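Local coordinates for Non-ribosomal peptide synthetase (Methanobrevibacter ruminantium, PDB 6VTJ), which probably carries a peptide on its 4'-phosphopantetheine arm and releases it by NAD(P)H-dependent reduction of the thioester in its Rossmann-type reductase domain, at residues Asn128-Gly133 with Asp212-Ser217; Asp236-Gly241 with Tyr253-Thr258. One frame throughout, in Å; residues are numbered along the deposited sequence.

Contact 1. Residues Asn128-Gly133 with Asp212-Ser217; sequences NVLLTG and DTVINS
With CG of D212 anti to its carbonyl carbon (chi1 -54°), the carboxylate folds back beside its own backbone N and OD2 accepts the backbone N-H of N128 at 2.8 Å, met on its anti side. The same D212 offers its N-H to N128 O, an oxygen that also accepts from T213 N, so three bonds fix the start of the pairing. With an alanine in place of D212, N128 N would probably lose its carboxylate mate and this entrance would rest on N128 O alone. From there the parallel ladder alternates: L130 N to T213 O (2.8 Å), I215 N to L130 O, T132 N to I215 O. On one face, V129 CG1 meets I215 CG1 at 3.9 Å; on the other, L130 and V214 run side by side. At the far end T132 holds OG1 between its backbone N and carbonyl carbon (chi1 74°), which sets it to donate to N216 OD1 at 2.7 Å, arriving above the carbonyl plane, while also accepting from A218 N. S217 OG donates to T132 O at 2.8 Å, within the carbonyl plane. These are two central strands of a Rossmann fold, and T132-G133 open a TGxxGxxG motif, consistent with the dinucleotide-binding loop of extended short-chain dehydrogenase/reductases.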
# COMPACT_ATOMS: atom_id res chain seq x y z
N ASN A 128 0.93 -5.30 26.19
CA ASN A 128 0.49 -3.96 25.84
C ASN A 128 1.14 -3.52 24.54
O ASN A 128 2.34 -3.74 24.32
CB ASN A 128 0.84 -2.98 26.95
CG ASN A 128 0.27 -3.38 28.29
OD1 ASN A 128 -0.83 -3.94 28.37
ND2 ASN A 128 1.02 -3.12 29.34
N VAL A 129 0.37 -2.85 23.69
CA VAL A 129 0.79 -2.55 22.33
C VAL A 129 1.00 -1.05 22.17
O VAL A 129 0.20 -0.25 22.65
CB VAL A 129 -0.24 -3.08 21.32
CG1 VAL A 129 -0.06 -2.40 19.93
CG2 VAL A 129 -0.13 -4.60 21.24
N LEU A 130 2.08 -0.68 21.50
CA LEU A 130 2.24 0.65 20.92
C LEU A 130 1.84 0.54 19.45
O LEU A 130 2.55 -0.10 18.66
CB LEU A 130 3.67 1.16 21.07
CG LEU A 130 3.93 2.42 20.25
CD1 LEU A 130 3.07 3.52 20.81
CD2 LEU A 130 5.39 2.81 20.25
N LEU A 131 0.72 1.13 19.08
CA LEU A 131 0.23 1.14 17.71
C LEU A 131 0.50 2.50 17.05
O LEU A 131 0.07 3.55 17.56
CB LEU A 131 -1.27 0.84 17.68
CG LEU A 131 -1.99 0.99 16.35
CD1 LEU A 131 -1.43 0.03 15.29
CD2 LEU A 131 -3.50 0.77 16.53
N THR A 132 1.19 2.46 15.92
CA THR A 132 1.32 3.63 15.07
C THR A 132 0.32 3.52 13.93
O THR A 132 -0.04 2.42 13.51
CB THR A 132 2.73 3.79 14.47
OG1 THR A 132 2.94 2.83 13.43
CG2 THR A 132 3.81 3.68 15.53
N GLY A 133 -0.12 4.67 13.44
CA GLY A 133 -1.06 4.72 12.34
C GLY A 133 -2.48 4.39 12.72
O GLY A 133 -3.24 3.89 11.88
N ASP A 212 5.04 -3.80 25.36
CA ASP A 212 5.56 -5.11 24.99
C ASP A 212 5.69 -5.32 23.49
O ASP A 212 6.60 -6.03 23.06
CB ASP A 212 4.66 -6.20 25.57
CG ASP A 212 4.48 -6.04 27.05
OD1 ASP A 212 5.52 -5.96 27.74
OD2 ASP A 212 3.32 -5.97 27.53
N THR A 213 4.81 -4.72 22.69
CA THR A 213 4.83 -4.92 21.24
C THR A 213 4.57 -3.61 20.53
O THR A 213 3.58 -2.95 20.84
CB THR A 213 3.77 -5.93 20.80
OG1 THR A 213 3.86 -7.14 21.57
CG2 THR A 213 3.94 -6.23 19.31
N VAL A 214 5.42 -3.25 19.58
CA VAL A 214 5.13 -2.16 18.65
C VAL A 214 4.51 -2.76 17.40
O VAL A 214 5.03 -3.73 16.86
CB VAL A 214 6.40 -1.36 18.31
CG1 VAL A 214 6.04 -0.26 17.33
CG2 VAL A 214 7.04 -0.79 19.57
N ILE A 215 3.37 -2.24 16.98
CA ILE A 215 2.78 -2.56 15.69
C ILE A 215 2.81 -1.30 14.84
O ILE A 215 2.13 -0.31 15.13
CB ILE A 215 1.36 -3.12 15.82
CG1 ILE A 215 1.37 -4.31 16.80
CG2 ILE A 215 0.85 -3.55 14.46
CD1 ILE A 215 0.10 -5.15 16.81
N ASN A 216 3.64 -1.33 13.78
CA ASN A 216 3.89 -0.17 12.94
C ASN A 216 3.09 -0.31 11.66
O ASN A 216 3.51 -0.95 10.69
CB ASN A 216 5.37 -0.00 12.62
CG ASN A 216 5.65 1.35 12.00
OD1 ASN A 216 5.44 2.38 12.64
ND2 ASN A 216 6.05 1.36 10.74
N SER A 217 1.88 0.26 11.68
CA SER A 217 1.04 0.33 10.50
C SER A 217 1.01 1.72 9.90
O SER A 217 0.41 1.90 8.84
CB SER A 217 -0.38 -0.15 10.81
OG SER A 217 -1.11 0.89 11.46
O HOH W 1 -3.01 2.39 9.34

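Contact 2. Residues Asp236-Gly241 with Tyr253-Thr258; sequences DGVING and YVQIST
A beta-alpha-beta crossover brings V238 and G241 of its helix down onto Y253 and Q255 of the strand that follows, the helix running nearly antiparallel to that strand (167°), with the axes of the two segments 10.4 Å apart. Y253 reaches up from the sheet with CG anti to the backbone N (chi1 -171°), and its phenol end lies under the helix: OH is 3.5 Å from V238 CA, and the V238 side chain crosses the tyrosine at about a right angle. One turn on, CE2 of Y253 is 3.5 Å from G241 C. A CB on G241 would come within 2.8 Å of that same CE2, a clash, so the glycine lets the ring lie against the helix backbone. The phenol oxygen is bridged to the helix through water 2, which sits in the plane of the ring at its edge, 2.9 Å from Y253 OH, and donates to G237 O. V238 CG2 presses on the end of Q255, 3.5 Å from both OE1 and NE2, while that OE1 accepts from N216 ND2 on the adjoining strand. Around this buried patch, V238 also touches N216 and V303 of helix 291-308, the same helix packs A299 and K296 against Q255, and strands 213-216 and 313-322 lie on either side of strand 252-258.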
# COMPACT_ATOMS: atom_id res chain seq x y z
N ASP A 236 12.43 6.15 7.60
CA ASP A 236 12.94 6.79 8.81
C ASP A 236 12.04 6.51 10.01
O ASP A 236 12.52 6.37 11.13
CB ASP A 236 13.09 8.30 8.61
CG ASP A 236 14.13 8.68 7.53
OD1 ASP A 236 14.98 7.84 7.15
OD2 ASP A 236 14.09 9.83 7.04
N GLY A 237 10.72 6.47 9.80
CA GLY A 237 9.82 6.17 10.90
C GLY A 237 9.99 4.76 11.42
O GLY A 237 9.91 4.52 12.63
N VAL A 238 10.25 3.80 10.53
CA VAL A 238 10.57 2.45 10.97
C VAL A 238 11.89 2.43 11.73
O VAL A 238 12.02 1.78 12.78
CB VAL A 238 10.58 1.49 9.77
CG1 VAL A 238 11.24 0.20 10.14
CG2 VAL A 238 9.17 1.23 9.27
N ILE A 239 12.91 3.13 11.23
CA ILE A 239 14.19 3.15 11.93
C ILE A 239 14.02 3.73 13.32
O ILE A 239 14.53 3.18 14.31
CB ILE A 239 15.24 3.92 11.11
CG1 ILE A 239 15.85 2.97 10.07
CG2 ILE A 239 16.33 4.50 12.03
CD1 ILE A 239 16.36 3.62 8.82
N ASN A 240 13.26 4.82 13.44
CA ASN A 240 13.01 5.40 14.75
C ASN A 240 12.27 4.43 15.67
O ASN A 240 12.59 4.33 16.87
CB ASN A 240 12.21 6.69 14.58
CG ASN A 240 12.98 7.75 13.80
OD1 ASN A 240 14.21 7.75 13.77
ND2 ASN A 240 12.25 8.65 13.16
N GLY A 241 11.27 3.71 15.14
CA GLY A 241 10.55 2.76 15.97
C GLY A 241 11.42 1.60 16.41
O GLY A 241 11.29 1.11 17.54
N TYR A 253 8.96 -5.85 17.74
CA TYR A 253 8.63 -4.86 16.72
C TYR A 253 7.96 -5.57 15.54
O TYR A 253 8.60 -6.36 14.84
CB TYR A 253 9.87 -4.10 16.27
CG TYR A 253 9.54 -2.93 15.37
CD1 TYR A 253 9.39 -3.09 13.99
CD2 TYR A 253 9.39 -1.64 15.89
CE1 TYR A 253 9.08 -2.01 13.17
CE2 TYR A 253 9.09 -0.57 15.07
CZ TYR A 253 8.93 -0.76 13.72
OH TYR A 253 8.64 0.32 12.90
N VAL A 254 6.69 -5.27 15.31
CA VAL A 254 5.92 -5.85 14.22
C VAL A 254 5.73 -4.77 13.16
O VAL A 254 5.03 -3.78 13.39
CB VAL A 254 4.58 -6.38 14.71
CG1 VAL A 254 3.80 -6.94 13.54
CG2 VAL A 254 4.82 -7.43 15.80
N GLN A 255 6.32 -4.98 12.00
CA GLN A 255 6.21 -4.08 10.87
C GLN A 255 5.11 -4.59 9.94
O GLN A 255 5.12 -5.77 9.57
CB GLN A 255 7.56 -4.00 10.13
CG GLN A 255 7.49 -3.44 8.69
CD GLN A 255 7.21 -1.94 8.65
OE1 GLN A 255 6.79 -1.35 9.65
NE2 GLN A 255 7.48 -1.32 7.50
N ILE A 256 4.16 -3.73 9.59
CA ILE A 256 3.21 -4.07 8.54
C ILE A 256 3.85 -3.70 7.21
O ILE A 256 4.27 -2.56 7.03
CB ILE A 256 1.87 -3.35 8.72
CG1 ILE A 256 1.35 -3.55 10.15
CG2 ILE A 256 0.90 -3.80 7.62
CD1 ILE A 256 1.26 -5.04 10.62
N SER A 257 3.95 -4.67 6.31
CA SER A 257 4.64 -4.46 5.05
C SER A 257 3.69 -4.74 3.89
O SER A 257 2.47 -4.78 4.08
CB SER A 257 5.88 -5.35 4.97
OG SER A 257 6.77 -4.94 3.92
N THR A 258 4.22 -4.91 2.69
CA THR A 258 3.40 -5.17 1.52
C THR A 258 3.94 -6.39 0.80
O THR A 258 5.15 -6.61 0.73
CB THR A 258 3.35 -3.94 0.55
OG1 THR A 258 2.69 -4.32 -0.66
CG2 THR A 258 4.76 -3.45 0.19
O HOH W 2 7.88 2.89 13.91

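Overall arrangement
Contacts 1 and 2 follow one another along the chain and share a sheet, their centres about 10 Å apart. Strand 213-216 joins them: paired with 129-132 on one side, it bonds on the other to strand 252-258, V214 O to V254 N at 2.7 Å and V254 O to N216 N at 2.8 Å. N216 is shared by both contacts, its CG 3.3 Å from Y253 OH and its ND2 3.5 Å from V238 CG2, tying the polar cluster of contact 1 to the helix packing of contact 2. The C-terminal ends of these parallel strands probably face the dinucleotide side, as in other Rossmann folds, and the S217 side chain is about 14 Å from the bound 4'-phosphopantetheine.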